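Local atomic coordinates of ABC transporter, substrate-binding protein (Clostridium perfringens, PDB entry 4EDP), a protein that probably binds a solute outside the membrane and delivers it to the membrane-spanning part of an ABC import system. Residues 74-79 and 94-99. Residues are numbered along the deposited sequence; the frame is centred on the assembly and turned at random.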
loop_
_atom_site.group_PDB
_atom_site.type_symbol
_atom_site.label_atom_id
_atom_site.label_comp_id
_atom_site.label_asym_id
_atom_site.label_seq_id
_atom_site.Cartn_x
_atom_site.Cartn_y
_atom_site.Cartn_z
ATOM N N GLU A 74 -9.069 -13.704 3.171
ATOM C CA GLU A 74 -9.793 -14.910 2.826
ATOM C C GLU A 74 -9.139 -15.647 1.667
ATOM O O GLU A 74 -9.080 -16.863 1.678
ATOM C CB GLU A 74 -11.278 -14.626 2.576
ATOM C CG GLU A 74 -11.614 -13.684 1.453
ATOM C CD GLU A 74 -13.077 -13.218 1.524
ATOM O OE1 GLU A 74 -13.463 -12.295 0.778
ATOM O OE2 GLU A 74 -13.836 -13.759 2.353
ATOM N N ARG A 75 -8.659 -14.921 0.668
ATOM C CA ARG A 75 -7.985 -15.560 -0.454
ATOM C C ARG A 75 -6.689 -16.227 0.013
ATOM O O ARG A 75 -6.420 -17.373 -0.342
ATOM C CB ARG A 75 -7.726 -14.564 -1.588
ATOM C CG ARG A 75 -9.016 -14.091 -2.224
ATOM C CD ARG A 75 -8.836 -13.204 -3.433
ATOM N NE ARG A 75 -8.227 -11.906 -3.136
ATOM C CZ ARG A 75 -6.954 -11.606 -3.345
ATOM N NH1 ARG A 75 -6.511 -10.389 -3.054
ATOM N NH2 ARG A 75 -6.129 -12.507 -3.858
ATOM N N LEU A 76 -5.896 -15.516 0.813
ATOM C CA LEU A 76 -4.642 -16.082 1.316
ATOM C C LEU A 76 -4.885 -17.309 2.198
ATOM O O LEU A 76 -4.207 -18.319 2.073
ATOM C CB LEU A 76 -3.845 -15.041 2.108
ATOM C CG LEU A 76 -2.535 -15.593 2.696
ATOM C CD1 LEU A 76 -1.616 -16.122 1.587
ATOM C CD2 LEU A 76 -1.817 -14.549 3.551
ATOM N N THR A 77 -5.847 -17.215 3.098
ATOM C CA THR A 77 -6.147 -18.327 3.995
ATOM C C THR A 77 -6.546 -19.580 3.234
ATOM O O THR A 77 -6.073 -20.680 3.549
ATOM C CB THR A 77 -7.265 -17.958 4.981
ATOM O OG1 THR A 77 -6.850 -16.819 5.745
ATOM C CG2 THR A 77 -7.577 -19.124 5.912
ATOM N N LYS A 78 -7.398 -19.412 2.225
ATOM C CA LYS A 78 -7.869 -20.544 1.435
ATOM C C LYS A 78 -6.718 -21.253 0.731
ATOM O O LYS A 78 -6.597 -22.473 0.825
ATOM C CB LYS A 78 -8.933 -20.112 0.413
ATOM C CG LYS A 78 -9.648 -21.291 -0.244
ATOM C CD LYS A 78 -10.763 -20.884 -1.216
ATOM C CE LYS A 78 -10.221 -20.169 -2.440
ATOM N NZ LYS A 78 -11.269 -19.879 -3.447
ATOM N N MET A 79 -5.863 -20.497 0.045
ATOM C CA MET A 79 -4.739 -21.110 -0.678
ATOM C C MET A 79 -3.683 -21.720 0.253
ATOM O O MET A 79 -3.077 -22.717 -0.108
ATOM C CB MET A 79 -4.126 -20.178 -1.745
ATOM C CG MET A 79 -3.431 -18.924 -1.262
ATOM S SD MET A 79 -2.896 -17.857 -2.644
ATOM C CE MET A 79 -4.456 -17.217 -3.259
ATOM N N GLU A 94 1.262 -6.240 -0.259
ATOM C CA GLU A 94 2.565 -6.825 0.082
ATOM C C GLU A 94 2.597 -7.509 1.466
ATOM O O GLU A 94 3.222 -8.571 1.618
ATOM C CB GLU A 94 3.674 -5.763 -0.004
ATOM C CG GLU A 94 5.044 -6.383 0.172
ATOM C CD GLU A 94 6.187 -5.400 0.241
ATOM O OE1 GLU A 94 5.941 -4.176 0.312
ATOM O OE2 GLU A 94 7.342 -5.885 0.257
ATOM N N SER A 95 1.939 -6.916 2.468
ATOM C CA SER A 95 1.937 -7.488 3.831
ATOM C C SER A 95 1.412 -8.920 3.825
ATOM O O SER A 95 1.932 -9.775 4.541
ATOM C CB SER A 95 1.113 -6.649 4.810
ATOM O OG SER A 95 -0.258 -6.662 4.468
ATOM N N PHE A 96 0.386 -9.171 3.021
ATOM C CA PHE A 96 -0.196 -10.500 2.888
ATOM C C PHE A 96 0.652 -11.361 1.964
ATOM O O PHE A 96 0.829 -12.553 2.225
ATOM C CB PHE A 96 -1.635 -10.424 2.355
ATOM C CG PHE A 96 -2.612 -9.882 3.351
ATOM C CD1 PHE A 96 -3.253 -10.733 4.238
ATOM C CD2 PHE A 96 -2.896 -8.535 3.410
ATOM C CE1 PHE A 96 -4.155 -10.244 5.167
ATOM C CE2 PHE A 96 -3.785 -8.049 4.337
ATOM C CZ PHE A 96 -4.418 -8.904 5.215
ATOM N N ALA A 97 1.197 -10.769 0.901
ATOM C CA ALA A 97 2.038 -11.538 -0.010
ATOM C C ALA A 97 3.212 -12.146 0.753
ATOM O O ALA A 97 3.563 -13.302 0.520
ATOM C CB ALA A 97 2.534 -10.692 -1.183
ATOM N N GLU A 98 3.800 -11.376 1.669
ATOM C CA GLU A 98 4.946 -11.842 2.450
ATOM C C GLU A 98 4.570 -13.050 3.325
ATOM O O GLU A 98 5.384 -13.949 3.546
ATOM C CB GLU A 98 5.526 -10.681 3.279
ATOM C CG GLU A 98 6.854 -10.989 3.967
ATOM C CD GLU A 98 6.721 -11.975 5.131
ATOM O OE1 GLU A 98 5.640 -12.026 5.744
ATOM O OE2 GLU A 98 7.705 -12.680 5.447
ATOM N N GLN A 99 3.335 -13.083 3.812
ATOM C CA GLN A 99 2.879 -14.216 4.601
ATOM C C GLN A 99 2.797 -15.457 3.698
ATOM O O GLN A 99 3.070 -16.563 4.143
ATOM C CB GLN A 99 1.535 -13.933 5.231
ATOM C CG GLN A 99 1.539 -12.721 6.097
ATOM C CD GLN A 99 0.203 -12.492 6.731
ATOM O OE1 GLN A 99 -0.377 -13.401 7.321
ATOM N NE2 GLN A 99 -0.297 -11.274 6.619
#
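Across 74-79 and 94-99, Leu76 supplies the apolar contact through one methyl group, CD2. Its CB already points to 94-99; with CG anti to the backbone N (chi1 178°), a chi2 of 59° turns CD2 to the contact. There CD2 of Leu76 lies 3.6 Å from the backbone O of Phe96. The CB of Gln99 is 3.8 Å from Leu76 CD2. CD1 of the Phe96 ring stands 4.1 Å from the same Leu76 CD2. The methyl approaches the ring at its edge, near the ring plane, so the aromatic face is not what Leu76 covers. The side chains of Leu76 and Gln99 cross at about a right angle, and the joint buried surface is a modest 129 Å².

No hydrogen bond joins 74-79 to 94-99; the polar groups bond within their own helix or to other parts of the fold. With CG beside the backbone N (chi1 -58°) and the chain extended beyond it, Gln99 reaches along its own helix, where NE2 gives a weak bond to Ser95 O at 3.4 Å. The same Ser95 O also accepts from Asn336 ND2, tying this turn to helix 332-350. On helix 72-81, Arg75 bonds to Tyr91 O and Ser40 OG, fastening that helix to strands 89-93 and 37-41.

The two helices are joined in sequence through strand 89-93, which runs parallel to 37-41 and, through it, to 65-69: neighbouring helices on an alpha/beta lobe of the periplasmic-binding-protein fold.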